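Local structure of TRAP dicarboxylate transporter-DctP subunit (Desulfovibrio desulfuricans subsp. desulfuricans, 4NHB) at residues A102-D113 / A320-R331; S211-L219 / D277-L285. The protein probably serves as the periplasmic solute-binding component of a TRAP transporter, and binds sn-glycerol-3-phosphate. All coordinates share one frame; numbering follows the deposited sequence.

Contact 1. Residues A102-D113 / A320-R331. With G3P (sn-glycerol-3-phosphate), chain P.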
ATOM      1  N   ALA A 102      11.352  -9.203   2.992  1.00 12.87           N
ATOM      2  CA  ALA A 102      11.557  -7.982   3.737  1.00 12.35           C
ATOM      3  C   ALA A 102      10.548  -6.907   3.290  1.00 13.59           C
ATOM      4  O   ALA A 102      10.175  -6.034   4.094  1.00 11.31           O
ATOM      5  CB  ALA A 102      12.983  -7.461   3.579  1.00 20.96           C
ATOM      6  N   MET A 103      10.093  -6.991   2.038  1.00 14.35           N
ATOM      7  CA  MET A 103       9.108  -6.008   1.523  1.00 12.07           C
ATOM      8  C   MET A 103       7.879  -5.948   2.405  1.00 11.46           C
ATOM      9  O   MET A 103       7.234  -4.891   2.518  1.00 13.21           O
ATOM     10  CB  MET A 103       8.719  -6.324   0.090  1.00 13.05           C
ATOM     11  CG  MET A 103       9.857  -6.319  -0.890  1.00  9.74           C
ATOM     12  SD  MET A 103      10.734  -4.760  -0.928  1.00 13.64           S
ATOM     13  CE  MET A 103      10.151  -3.983  -2.421  1.00 25.21           C
ATOM     14  N   ALA A 104       7.530  -7.079   3.024  1.00 12.40           N
ATOM     15  CA  ALA A 104       6.399  -7.105   3.961  1.00 15.86           C
ATOM     16  C   ALA A 104       6.570  -6.069   5.050  1.00 13.41           C
ATOM     17  O   ALA A 104       5.602  -5.499   5.518  1.00 10.07           O
ATOM     18  CB  ALA A 104       6.239  -8.480   4.590  1.00 14.11           C
ATOM     19  N   MET A 105       7.808  -5.831   5.457  1.00 11.12           N
ATOM     20  CA  MET A 105       8.071  -4.913   6.561  1.00  9.59           C
ATOM     21  C   MET A 105       7.793  -3.429   6.262  1.00 14.00           C
ATOM     22  O   MET A 105       7.776  -2.634   7.193  1.00 10.30           O
ATOM     23  CB  MET A 105       9.491  -5.117   7.081  1.00  9.71           C
ATOM     24  CG  MET A 105       9.703  -6.533   7.627  1.00 20.25           C
ATOM     25  SD  MET A 105      11.222  -6.751   8.595  1.00 16.05           S
ATOM     26  CE  MET A 105      10.692  -6.135  10.153  1.00 11.84           C
ATOM     27  N   LEU A 106       7.548  -3.091   4.994  1.00 12.70           N
ATOM     28  CA  LEU A 106       7.042  -1.766   4.620  1.00 14.21           C
ATOM     29  C   LEU A 106       5.745  -1.472   5.382  1.00 16.99           C
ATOM     30  O   LEU A 106       5.442  -0.318   5.674  1.00 17.31           O
ATOM     31  CB  LEU A 106       6.817  -1.657   3.105  1.00  8.10           C
ATOM     32  CG  LEU A 106       8.100  -1.624   2.224  1.00  7.94           C
ATOM     33  CD1 LEU A 106       7.852  -1.859   0.712  1.00 19.29           C
ATOM     34  CD2 LEU A 106       8.829  -0.332   2.385  1.00 12.95           C
ATOM     35  N   GLU A 107       4.986  -2.528   5.698  1.00 10.60           N
ATOM     36  CA  GLU A 107       3.716  -2.408   6.418  1.00  8.92           C
ATOM     37  C   GLU A 107       3.704  -3.122   7.797  1.00  8.55           C
ATOM     38  O   GLU A 107       2.693  -3.635   8.223  1.00  9.15           O
ATOM     39  CB  GLU A 107       2.565  -2.896   5.505  1.00  9.09           C
ATOM     40  CG  GLU A 107       2.411  -2.050   4.267  1.00 10.86           C
ATOM     41  CD  GLU A 107       1.276  -2.451   3.333  1.00 10.68           C
ATOM     42  OE1 GLU A 107       0.790  -3.605   3.408  1.00 10.80           O
ATOM     43  OE2 GLU A 107       0.882  -1.584   2.496  1.00 11.64           O
ATOM     44  N   THR A 108       4.848  -3.101   8.489  1.00  9.58           N
ATOM     45  CA  THR A 108       4.998  -3.669   9.847  1.00 11.63           C
ATOM     46  C   THR A 108       3.927  -3.119  10.748  1.00 11.72           C
ATOM     47  O   THR A 108       3.803  -1.889  10.913  1.00 13.15           O
ATOM     48  CB  THR A 108       6.387  -3.296  10.441  1.00 10.43           C
ATOM     49  OG1 THR A 108       7.418  -3.828   9.622  1.00 11.72           O
ATOM     50  CG2 THR A 108       6.566  -3.798  11.878  1.00 11.83           C
ATOM     51  N   PRO A 109       3.088  -4.008  11.311  1.00 13.55           N
ATOM     52  CA  PRO A 109       2.020  -3.464  12.141  1.00 12.99           C
ATOM     53  C   PRO A 109       2.573  -2.738  13.361  1.00 13.24           C
ATOM     54  O   PRO A 109       3.584  -3.154  13.897  1.00 16.28           O
ATOM     55  CB  PRO A 109       1.223  -4.707  12.542  1.00 13.77           C
ATOM     56  CG  PRO A 109       1.471  -5.693  11.432  1.00 11.20           C
ATOM     57  CD  PRO A 109       2.883  -5.435  11.005  1.00 15.68           C
ATOM     58  N   MET A 110       1.935  -1.655  13.759  1.00 15.58           N
ATOM     59  CA  MET A 110       2.317  -0.953  14.988  1.00 24.18           C
ATOM     60  C   MET A 110       3.716  -0.370  14.949  1.00 24.80           C
ATOM     61  O   MET A 110       4.346  -0.214  15.993  1.00 25.26           O
ATOM     62  CB  MET A 110       2.271  -1.927  16.174  1.00 23.50           C
ATOM     63  CG  MET A 110       0.992  -2.683  16.295  1.00 23.93           C
ATOM     64  SD  MET A 110      -0.389  -1.548  16.348  1.00 30.81           S
ATOM     65  CE  MET A 110       0.227  -0.236  17.410  1.00 43.66           C
ATOM     66  N   LEU A 111       4.242  -0.079  13.775  1.00 21.66           N
ATOM     67  CA  LEU A 111       5.642   0.354  13.739  1.00 19.60           C
ATOM     68  C   LEU A 111       5.806   1.880  13.772  1.00 20.13           C
ATOM     69  O   LEU A 111       6.738   2.395  14.409  1.00 18.19           O
ATOM     70  CB  LEU A 111       6.349  -0.227  12.536  1.00 15.71           C
ATOM     71  CG  LEU A 111       7.831   0.177  12.478  1.00 15.49           C
ATOM     72  CD1 LEU A 111       8.633  -0.327  13.688  1.00 16.29           C
ATOM     73  CD2 LEU A 111       8.454  -0.296  11.188  1.00 16.97           C
ATOM     74  N   PHE A 112       4.916   2.595  13.081  1.00 14.45           N
ATOM     75  CA  PHE A 112       5.014   4.048  12.962  1.00 17.07           C
ATOM     76  C   PHE A 112       3.985   4.799  13.778  1.00 18.87           C
ATOM     77  O   PHE A 112       2.824   4.448  13.795  1.00 20.23           O
ATOM     78  CB  PHE A 112       4.896   4.462  11.489  1.00 15.17           C
ATOM     79  CG  PHE A 112       5.927   3.813  10.617  1.00 11.97           C
ATOM     80  CD1 PHE A 112       7.290   4.057  10.841  1.00 11.79           C
ATOM     81  CD2 PHE A 112       5.557   2.922   9.624  1.00  6.57           C
ATOM     82  CE1 PHE A 112       8.267   3.450  10.070  1.00 14.51           C
ATOM     83  CE2 PHE A 112       6.534   2.310   8.836  1.00 12.71           C
ATOM     84  CZ  PHE A 112       7.894   2.577   9.068  1.00 20.06           C
ATOM     85  N   ASP A 113       4.411   5.908  14.363  1.00 11.90           N
ATOM     86  CA  ASP A 113       3.613   6.645  15.322  1.00 14.84           C
ATOM     87  C   ASP A 113       2.578   7.493  14.546  1.00 19.34           C
ATOM     88  O   ASP A 113       1.474   7.749  15.031  1.00 24.49           O
ATOM     89  CB  ASP A 113       4.507   7.567  16.147  1.00 16.08           C
ATOM     90  CG  ASP A 113       5.398   6.830  17.135  1.00 22.51           C
ATOM     91  OD1 ASP A 113       5.071   5.705  17.525  1.00 27.61           O
ATOM     92  OD2 ASP A 113       6.423   7.405  17.543  1.00 30.43           O
ATOM     93  N   ALA A 320      15.647  -8.618  10.062  1.00 20.47           N
ATOM     94  CA  ALA A 320      14.447  -7.992  10.626  1.00 23.67           C
ATOM     95  C   ALA A 320      14.786  -7.028  11.761  1.00 26.05           C
ATOM     96  O   ALA A 320      14.297  -5.887  11.796  1.00 12.32           O
ATOM     97  CB  ALA A 320      13.443  -9.058  11.116  1.00 20.57           C
ATOM     98  N   GLN A 321      15.621  -7.465  12.694  1.00 18.68           N
ATOM     99  CA  GLN A 321      15.954  -6.592  13.823  1.00 17.81           C
ATOM    100  C   GLN A 321      16.550  -5.267  13.389  1.00 16.23           C
ATOM    101  O   GLN A 321      16.290  -4.227  14.014  1.00 25.03           O
ATOM    102  CB  GLN A 321      16.909  -7.269  14.804  1.00 22.60           C
ATOM    103  CG  GLN A 321      17.014  -6.509  16.129  1.00 22.44           C
ATOM    104  CD  GLN A 321      15.656  -6.304  16.784  1.00 21.77           C
ATOM    105  OE1 GLN A 321      14.956  -7.265  17.097  1.00 19.96           O
ATOM    106  NE2 GLN A 321      15.270  -5.053  16.974  1.00 27.89           N
ATOM    107  N   ALA A 322      17.352  -5.279  12.333  1.00 11.92           N
ATOM    108  CA  ALA A 322      18.025  -4.064  11.906  1.00 17.21           C
ATOM    109  C   ALA A 322      16.995  -3.130  11.293  1.00 18.43           C
ATOM    110  O   ALA A 322      17.017  -1.913  11.493  1.00 14.57           O
ATOM    111  CB  ALA A 322      19.114  -4.383  10.888  1.00 15.24           C
ATOM    112  N   ILE A 323      16.084  -3.728  10.534  1.00 20.31           N
ATOM    113  CA  ILE A 323      15.047  -2.966   9.895  1.00 19.34           C
ATOM    114  C   ILE A 323      14.208  -2.281  10.960  1.00 17.32           C
ATOM    115  O   ILE A 323      13.969  -1.080  10.882  1.00 16.88           O
ATOM    116  CB  ILE A 323      14.205  -3.870   8.939  1.00 15.22           C
ATOM    117  CG1 ILE A 323      15.077  -4.286   7.751  1.00 17.82           C
ATOM    118  CG2 ILE A 323      12.941  -3.123   8.415  1.00 16.56           C
ATOM    119  CD1 ILE A 323      14.493  -5.361   6.905  1.00 17.50           C
ATOM    120  N   LEU A 324      13.757  -3.046  11.954  1.00 16.02           N
ATOM    121  CA  LEU A 324      12.948  -2.509  13.036  1.00 11.85           C
ATOM    122  C   LEU A 324      13.707  -1.394  13.763  1.00 18.33           C
ATOM    123  O   LEU A 324      13.164  -0.317  14.053  1.00 16.63           O
ATOM    124  CB  LEU A 324      12.611  -3.633  14.029  1.00 18.52           C
ATOM    125  CG  LEU A 324      11.726  -4.774  13.520  1.00 18.44           C
ATOM    126  CD1 LEU A 324      11.629  -5.860  14.553  1.00 16.50           C
ATOM    127  CD2 LEU A 324      10.373  -4.255  13.198  1.00 18.05           C
ATOM    128  N   ASP A 325      14.966  -1.669  14.068  1.00 17.44           N
ATOM    129  CA  ASP A 325      15.829  -0.695  14.731  1.00 14.23           C
ATOM    130  C   ASP A 325      15.915   0.620  13.952  1.00 19.19           C
ATOM    131  O   ASP A 325      15.922   1.704  14.560  1.00 20.47           O
ATOM    132  CB  ASP A 325      17.249  -1.252  14.911  1.00 20.78           C
ATOM    133  CG  ASP A 325      17.365  -2.253  16.048  1.00 24.44           C
ATOM    134  OD1 ASP A 325      16.449  -2.376  16.885  1.00 23.67           O
ATOM    135  OD2 ASP A 325      18.404  -2.930  16.099  1.00 23.36           O
ATOM    136  N   SER A 326      16.030   0.542  12.621  1.00 19.57           N
ATOM    137  CA  SER A 326      16.144   1.759  11.813  1.00 19.60           C
ATOM    138  C   SER A 326      14.862   2.569  11.893  1.00 16.46           C
ATOM    139  O   SER A 326      14.904   3.802  11.961  1.00 16.18           O
ATOM    140  CB  SER A 326      16.502   1.477  10.348  1.00 17.10           C
ATOM    141  OG  SER A 326      15.517   0.693   9.679  1.00 25.20           O
ATOM    142  N   ALA A 327      13.711   1.891  11.887  1.00 16.64           N
ATOM    143  CA  ALA A 327      12.445   2.603  11.951  1.00 13.51           C
ATOM    144  C   ALA A 327      12.341   3.320  13.269  1.00 17.56           C
ATOM    145  O   ALA A 327      11.923   4.487  13.317  1.00 16.06           O
ATOM    146  CB  ALA A 327      11.283   1.653  11.801  1.00 15.09           C
ATOM    147  N   ASP A 328      12.702   2.610  14.337  1.00 15.33           N
ATOM    148  CA  ASP A 328      12.675   3.205  15.668  1.00 20.62           C
ATOM    149  C   ASP A 328      13.628   4.397  15.776  1.00 21.21           C
ATOM    150  O   ASP A 328      13.362   5.330  16.521  1.00 22.30           O
ATOM    151  CB  ASP A 328      13.016   2.190  16.758  1.00 26.08           C
ATOM    152  CG  ASP A 328      13.051   2.823  18.145  1.00 46.80           C
ATOM    153  OD1 ASP A 328      11.975   3.242  18.638  1.00 47.38           O
ATOM    154  OD2 ASP A 328      14.156   2.927  18.739  1.00 56.48           O
ATOM    155  N   SER A 329      14.729   4.383  15.042  1.00 17.66           N
ATOM    156  CA  SER A 329      15.664   5.501  15.124  1.00 13.23           C
ATOM    157  C   SER A 329      15.028   6.811  14.658  1.00 19.40           C
ATOM    158  O   SER A 329      15.473   7.889  15.046  1.00 24.88           O
ATOM    159  CB  SER A 329      16.940   5.216  14.352  1.00 15.18           C
ATOM    160  OG  SER A 329      16.779   5.360  12.954  1.00 16.04           O
ATOM    161  N   TYR A 330      13.995   6.725  13.820  1.00 14.60           N
ATOM    162  CA  TYR A 330      13.370   7.917  13.255  1.00 12.35           C
ATOM    163  C   TYR A 330      12.177   8.425  14.078  1.00 11.64           C
ATOM    164  O   TYR A 330      11.509   9.417  13.707  1.00 17.27           O
ATOM    165  CB  TYR A 330      12.937   7.680  11.801  1.00 18.04           C
ATOM    166  CG  TYR A 330      14.073   7.536  10.797  1.00 15.65           C
ATOM    167  CD1 TYR A 330      14.759   8.654  10.319  1.00 16.97           C
ATOM    168  CD2 TYR A 330      14.450   6.280  10.321  1.00 17.55           C
ATOM    169  CE1 TYR A 330      15.792   8.524   9.407  1.00 16.72           C
ATOM    170  CE2 TYR A 330      15.461   6.145   9.406  1.00 20.47           C
ATOM    171  CZ  TYR A 330      16.142   7.276   8.955  1.00 19.05           C
ATOM    172  OH  TYR A 330      17.164   7.135   8.041  1.00 21.22           O
ATOM    173  N   ARG A 331      11.907   7.759  15.191  1.00 15.34           N
ATOM    174  CA  ARG A 331      10.731   8.081  15.992  1.00 18.48           C
ATOM    175  C   ARG A 331      10.952   9.394  16.719  1.00 17.97           C
ATOM    176  O   ARG A 331      12.082   9.619  17.170  1.00 19.57           O
ATOM    177  CB  ARG A 331      10.459   6.945  16.984  1.00 19.38           C
ATOM    178  CG  ARG A 331       9.663   7.343  18.198  1.00 21.35           C
ATOM    179  CD  ARG A 331       9.409   6.139  19.104  1.00 23.73           C
ATOM    180  NE  ARG A 331       8.348   5.326  18.533  1.00 25.98           N
ATOM    181  CZ  ARG A 331       8.511   4.181  17.873  1.00 29.82           C
ATOM    182  NH1 ARG A 331       9.711   3.640  17.720  1.00 36.27           N
ATOM    183  NH2 ARG A 331       7.445   3.569  17.370  1.00 27.28           N
TER
HETATM  184  O1  G3P P 414       0.192  -3.055   0.288  1.00  8.17           O
HETATM  185  C1  G3P P 414      -0.709  -4.115   0.418  1.00  5.69           C
HETATM  186  C2  G3P P 414      -2.149  -3.596   0.319  1.00  9.61           C
HETATM  187  O2  G3P P 414      -2.322  -2.956  -0.916  1.00  7.84           O
HETATM  188  C3  G3P P 414      -3.126  -4.777   0.440  1.00  5.07           C
HETATM  189  O1P G3P P 414      -4.339  -4.311   0.937  1.00  6.91           O
HETATM  190  O4P G3P P 414      -5.000  -2.902  -0.935  1.00  8.98           O
HETATM  191  O2P G3P P 414      -5.717  -5.344  -0.917  1.00  4.76           O
HETATM  192  O3P G3P P 414      -6.800  -3.721   0.636  1.00  7.17           O
HETATM  193  P   G3P P 414      -5.533  -4.061  -0.142  1.00  5.82           P
HETATM  194  O   HOH W   1       9.481   2.547  14.994  1.00 20.21           O
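The carboxylate of Asp113 meets the guanidinium of Arg331 in a salt bridge, their planes 60° apart. Arg331 NH2 gives the straighter bond, to Asp113 OD1 (3.2 Å, 153°), from above the carboxylate plane. Arg331 NE adds a weak bond to Asp113 OD2 at 3.0 Å. Leu111 O accepts from water 1 at 2.8 Å, and Arg331 NH2 adds a weak bond to it.

Deeper in, the contact is apolar. The Met105 chain bends at its last torsion (chi3 82°), which sets Met105 CE against Leu324 CD2 at 3.6 Å while SD lies by Ile323. Leu111 CD2 presses on Ala327 CB at 3.5 Å, a tight fit. The CG of Leu111 sits over the centre of one face of the Phe112 ring.

Glu107 faces the ligand. Glu107 OE2 accepts from O1 of sn-glycerol-3-phosphate (2.7 Å) and from Ile237 N. Its OE1 is hydrogen-bonded to Thr94 and Tyr178, so both carboxylate oxygens are satisfied and the group is fixed in place. The chemistry is consistent with helix 320-329, the last one modelled, fastening the loop that carries Glu107 through apolar contacts inside and a salt bridge at the surface.

Contact 2. Residues S211-L219 / D277-L285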
ATOM      1  N   SER A 211      -9.449  -1.242   5.836  1.00  8.19           N
ATOM      2  CA  SER A 211      -8.857  -0.569   4.679  1.00  8.78           C
ATOM      3  C   SER A 211      -8.464   0.838   5.044  1.00  9.53           C
ATOM      4  O   SER A 211      -8.981   1.412   6.006  1.00  8.58           O
ATOM      5  CB  SER A 211      -9.847  -0.501   3.536  1.00  5.83           C
ATOM      6  OG  SER A 211      -9.980  -1.739   2.854  1.00  5.40           O
ATOM      7  N   PRO A 212      -7.557   1.433   4.245  1.00  9.37           N
ATOM      8  CA  PRO A 212      -7.385   2.881   4.364  1.00  8.78           C
ATOM      9  C   PRO A 212      -8.705   3.621   4.084  1.00 10.14           C
ATOM     10  O   PRO A 212      -9.552   3.109   3.327  1.00  8.54           O
ATOM     11  CB  PRO A 212      -6.369   3.211   3.248  1.00 10.42           C
ATOM     12  CG  PRO A 212      -5.646   1.936   2.983  1.00 10.92           C
ATOM     13  CD  PRO A 212      -6.677   0.833   3.223  1.00  5.76           C
ATOM     14  N   LEU A 213      -8.865   4.818   4.636  1.00  4.37           N
ATOM     15  CA  LEU A 213     -10.084   5.573   4.397  1.00 10.02           C
ATOM     16  C   LEU A 213     -10.264   5.898   2.941  1.00 13.62           C
ATOM     17  O   LEU A 213     -11.392   5.950   2.465  1.00 10.76           O
ATOM     18  CB  LEU A 213     -10.109   6.862   5.215  1.00  4.11           C
ATOM     19  CG  LEU A 213     -10.409   6.631   6.710  1.00 12.01           C
ATOM     20  CD1 LEU A 213      -9.842   7.731   7.591  1.00 15.39           C
ATOM     21  CD2 LEU A 213     -11.903   6.478   6.954  1.00 15.63           C
ATOM     22  N   ALA A 214      -9.172   6.075   2.212  1.00 12.19           N
ATOM     23  CA  ALA A 214      -9.283   6.371   0.798  1.00 14.33           C
ATOM     24  C   ALA A 214     -10.075   5.265   0.082  1.00 12.22           C
ATOM     25  O   ALA A 214     -10.884   5.530  -0.795  1.00  9.45           O
ATOM     26  CB  ALA A 214      -7.877   6.532   0.155  1.00  9.96           C
ATOM     27  N   ASP A 215      -9.844   4.027   0.486  1.00  9.53           N
ATOM     28  CA  ASP A 215     -10.490   2.883  -0.153  1.00  9.13           C
ATOM     29  C   ASP A 215     -11.916   2.727   0.360  1.00 14.91           C
ATOM     30  O   ASP A 215     -12.855   2.469  -0.415  1.00  8.05           O
ATOM     31  CB  ASP A 215      -9.648   1.613   0.078  1.00  6.81           C
ATOM     32  CG  ASP A 215      -8.383   1.572  -0.766  1.00 13.68           C
ATOM     33  OD1 ASP A 215      -8.268   2.426  -1.680  1.00 12.51           O
ATOM     34  OD2 ASP A 215      -7.509   0.667  -0.504  1.00  8.00           O
ATOM     35  N   ILE A 216     -12.107   2.947   1.657  1.00 13.17           N
ATOM     36  CA  ILE A 216     -13.439   2.855   2.223  1.00  8.77           C
ATOM     37  C   ILE A 216     -14.380   3.858   1.572  1.00 15.65           C
ATOM     38  O   ILE A 216     -15.510   3.510   1.259  1.00 10.59           O
ATOM     39  CB  ILE A 216     -13.414   3.082   3.735  1.00  8.62           C
ATOM     40  CG1 ILE A 216     -12.765   1.896   4.420  1.00  8.70           C
ATOM     41  CG2 ILE A 216     -14.808   3.346   4.257  1.00 11.34           C
ATOM     42  CD1 ILE A 216     -12.299   2.206   5.834  1.00 10.92           C
ATOM     43  N   VAL A 217     -13.919   5.094   1.345  1.00  8.60           N
ATOM     44  CA  VAL A 217     -14.767   6.090   0.713  1.00  8.63           C
ATOM     45  C   VAL A 217     -14.892   5.862  -0.790  1.00 14.24           C
ATOM     46  O   VAL A 217     -15.971   5.966  -1.357  1.00 16.13           O
ATOM     47  CB  VAL A 217     -14.248   7.518   0.991  1.00 15.98           C
ATOM     48  CG1 VAL A 217     -14.802   8.523  -0.040  1.00 22.62           C
ATOM     49  CG2 VAL A 217     -14.608   7.895   2.417  1.00 20.81           C
ATOM     50  N   SER A 218     -13.776   5.538  -1.426  1.00 14.38           N
ATOM     51  CA  SER A 218     -13.766   5.300  -2.845  1.00 16.36           C
ATOM     52  C   SER A 218     -14.736   4.211  -3.255  1.00 16.96           C
ATOM     53  O   SER A 218     -15.441   4.372  -4.262  1.00 10.13           O
ATOM     54  CB  SER A 218     -12.357   4.972  -3.339  1.00 17.64           C
ATOM     55  OG  SER A 218     -12.428   4.685  -4.700  1.00 19.98           O
ATOM     56  N   LEU A 219     -14.795   3.118  -2.494  1.00 11.01           N
ATOM     57  CA  LEU A 219     -15.719   2.035  -2.826  1.00 11.71           C
ATOM     58  C   LEU A 219     -17.085   2.192  -2.166  1.00 15.08           C
ATOM     59  O   LEU A 219     -17.959   1.328  -2.292  1.00 13.86           O
ATOM     60  CB  LEU A 219     -15.107   0.679  -2.460  1.00  9.64           C
ATOM     61  CG  LEU A 219     -14.138   0.039  -3.485  1.00 12.93           C
ATOM     62  CD1 LEU A 219     -12.926   0.952  -3.792  1.00 12.33           C
ATOM     63  CD2 LEU A 219     -13.671  -1.309  -2.954  1.00 22.33           C
ATOM     64  N   ASP A 277      -7.840  12.102   4.676  1.00 11.40           N
ATOM     65  CA  ASP A 277      -8.427  11.268   5.728  1.00 11.76           C
ATOM     66  C   ASP A 277      -9.357  12.092   6.617  1.00 14.58           C
ATOM     67  O   ASP A 277     -10.335  11.568   7.116  1.00 16.63           O
ATOM     68  CB  ASP A 277      -7.332  10.611   6.567  1.00 10.24           C
ATOM     69  CG  ASP A 277      -6.828   9.323   5.968  1.00 10.54           C
ATOM     70  OD1 ASP A 277      -7.121   9.012   4.793  1.00 10.20           O
ATOM     71  OD2 ASP A 277      -6.117   8.592   6.658  1.00 16.78           O
ATOM     72  N   GLU A 278      -9.063  13.385   6.801  1.00 16.62           N
ATOM     73  CA  GLU A 278      -9.938  14.276   7.575  1.00 19.60           C
ATOM     74  C   GLU A 278     -11.275  14.409   6.869  1.00 19.25           C
ATOM     75  O   GLU A 278     -12.333  14.273   7.484  1.00 18.12           O
ATOM     76  CB  GLU A 278      -9.335  15.682   7.750  1.00 19.98           C
ATOM     77  CG  GLU A 278      -7.976  15.732   8.513  1.00 16.33           C
ATOM     78  CD  GLU A 278      -7.306  17.132   8.473  1.00 17.33           C
ATOM     79  OE1 GLU A 278      -7.820  18.032   7.784  1.00 18.68           O
ATOM     80  OE2 GLU A 278      -6.281  17.341   9.154  1.00 23.93           O
ATOM     81  N   LYS A 279     -11.214  14.645   5.564  1.00 16.70           N
ATOM     82  CA  LYS A 279     -12.418  14.838   4.778  1.00 21.14           C
ATOM     83  C   LYS A 279     -13.196  13.540   4.715  1.00 25.57           C
ATOM     84  O   LYS A 279     -14.433  13.572   4.764  1.00 19.21           O
ATOM     85  CB  LYS A 279     -12.101  15.330   3.362  1.00 21.98           C
ATOM     86  CG  LYS A 279     -11.288  16.613   3.272  1.00 26.99           C
ATOM     87  CD  LYS A 279     -11.322  17.203   1.878  1.00 31.50           C
ATOM     88  CE  LYS A 279     -10.608  18.553   1.813  1.00 45.05           C
ATOM     89  NZ  LYS A 279     -11.097  19.541   2.838  1.00 48.82           N
ATOM     90  N   ALA A 280     -12.479  12.412   4.607  1.00 14.78           N
ATOM     91  CA  ALA A 280     -13.089  11.066   4.611  1.00 17.12           C
ATOM     92  C   ALA A 280     -13.821  10.780   5.899  1.00 21.44           C
ATOM     93  O   ALA A 280     -14.887  10.175   5.912  1.00 14.02           O
ATOM     94  CB  ALA A 280     -12.042   9.984   4.392  1.00  9.81           C
ATOM     95  N   LYS A 281     -13.233  11.209   6.995  1.00 17.01           N
ATOM     96  CA  LYS A 281     -13.846  10.955   8.283  1.00 14.40           C
ATOM     97  C   LYS A 281     -15.134  11.770   8.375  1.00 19.40           C
ATOM     98  O   LYS A 281     -16.184  11.282   8.841  1.00 21.94           O
ATOM     99  CB  LYS A 281     -12.843  11.327   9.396  1.00 13.68           C
ATOM    100  CG  LYS A 281     -11.995  10.180   9.878  1.00 13.84           C
ATOM    101  CD  LYS A 281     -10.798  10.660  10.741  1.00 20.60           C
ATOM    102  CE  LYS A 281      -9.785   9.526  10.986  1.00 24.14           C
ATOM    103  NZ  LYS A 281      -8.447   9.997  11.498  1.00 29.39           N
ATOM    104  N   ALA A 282     -15.053  13.013   7.924  1.00 23.83           N
ATOM    105  CA  ALA A 282     -16.204  13.886   7.940  1.00 31.84           C
ATOM    106  C   ALA A 282     -17.280  13.202   7.105  1.00 34.99           C
ATOM    107  O   ALA A 282     -18.360  12.910   7.604  1.00 32.41           O
ATOM    108  CB  ALA A 282     -15.849  15.251   7.380  1.00 31.19           C
ATOM    109  N   THR A 283     -16.935  12.898   5.853  1.00 31.51           N
ATOM    110  CA  THR A 283     -17.857  12.307   4.892  1.00 21.95           C
ATOM    111  C   THR A 283     -18.608  11.099   5.454  1.00 27.05           C
ATOM    112  O   THR A 283     -19.816  10.982   5.279  1.00 34.56           O
ATOM    113  CB  THR A 283     -17.118  11.879   3.614  1.00 16.55           C
ATOM    114  OG1 THR A 283     -16.504  13.020   3.000  1.00 24.63           O
ATOM    115  CG2 THR A 283     -18.063  11.251   2.630  1.00 21.29           C
ATOM    116  N   ILE A 284     -17.894  10.196   6.116  1.00 25.88           N
ATOM    117  CA  ILE A 284     -18.531   9.054   6.751  1.00 23.41           C
ATOM    118  C   ILE A 284     -19.608   9.524   7.725  1.00 30.18           C
ATOM    119  O   ILE A 284     -20.738   9.041   7.685  1.00 27.83           O
ATOM    120  CB  ILE A 284     -17.493   8.171   7.438  1.00 16.30           C
ATOM    121  CG1 ILE A 284     -16.586   7.553   6.359  1.00 18.66           C
ATOM    122  CG2 ILE A 284     -18.135   7.051   8.178  1.00 18.11           C
ATOM    123  CD1 ILE A 284     -15.527   6.690   6.900  1.00 17.74           C
ATOM    124  N   LEU A 285     -19.269  10.499   8.561  1.00 26.92           N
ATOM    125  CA  LEU A 285     -20.169  10.947   9.626  1.00 27.93           C
ATOM    126  C   LEU A 285     -21.363  11.713   9.079  1.00 31.46           C
ATOM    127  O   LEU A 285     -22.423  11.751   9.715  1.00 28.86           O
ATOM    128  CB  LEU A 285     -19.429  11.826  10.629  1.00 27.38           C
ATOM    129  CG  LEU A 285     -18.372  11.136  11.494  1.00 22.87           C
ATOM    130  CD1 LEU A 285     -17.818  12.127  12.489  1.00 28.64           C
ATOM    131  CD2 LEU A 285     -18.938   9.931  12.198  1.00 21.76           C
TER
HETATM  132  O   HOH W   2      -6.969   5.840   6.495  1.00 11.11           O
HETATM  133  O   HOH W   3      -6.515   6.615   3.511  1.00 10.63           O
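The carboxylate of Asp277 has the side chain of Leu213 over one face. Leu213 CD1 lies 3.8 Å from Asp277 CG, almost straight above it, and Leu213 CB is over the same face near OD1. Two waters meet the oxygens. Water 2 lies above the plane on the leucine side, 2.9 Å from Asp277 OD2, and takes the N-H of Leu213. Water 3 stays close to the plane, 2.8 Å from Asp277 OD1, and takes the N-H of Ala214. Both N-H groups belong to the first turn of helix 213-218, with Pro212 as N-cap. The acid charge near this helix start is probably favourable.

Leu213 is a knob in a hole formed by Asp277, Ala280, Lys281 and Ile284. This is helix-on-helix packing: helix 213-218 crosses the 277-285 part of helix 252-286 at 40°, and the two axes come within 9.6 Å. A long helix of this kind is a hallmark of DctP-type TRAP binding proteins. With Leu213 CG anti to the carbonyl carbon (chi1 -75°), the branch points into the hole and its methyls part there. Leu213 CD1 reaches Lys281 CE, while Leu213 CD2 meets Ile284 CD1 at 3.6 Å. One turn on, Val217 CG2 rests on Ala280 CB at 3.9 Å. From the same short helix, Asp215 forms a salt bridge with Lys37, which is itself hydrogen-bonded to sn-glycerol-3-phosphate.

From the N terminus, the chain passes through strands 30-34, 63-67 and 89-92 with their helices, then enters the loop that holds 102-113. Contact 1 closes a long loop from there to helix 320-329, two residues before the model ends. Contact 2 is nested inside that loop. It starts where strand 208-212 runs into helix 213-218 and closes on the far part of helix 252-286, so the two loops do not cross. Contact 1 ties the loop before helix 115-122 to the last modelled helix. Contact 2 ties a sheet strand's exit to the long helix. Their centres are 26 Å apart and they do not touch, but in each the loop or short helix also carries a residue at or beside the ligand site.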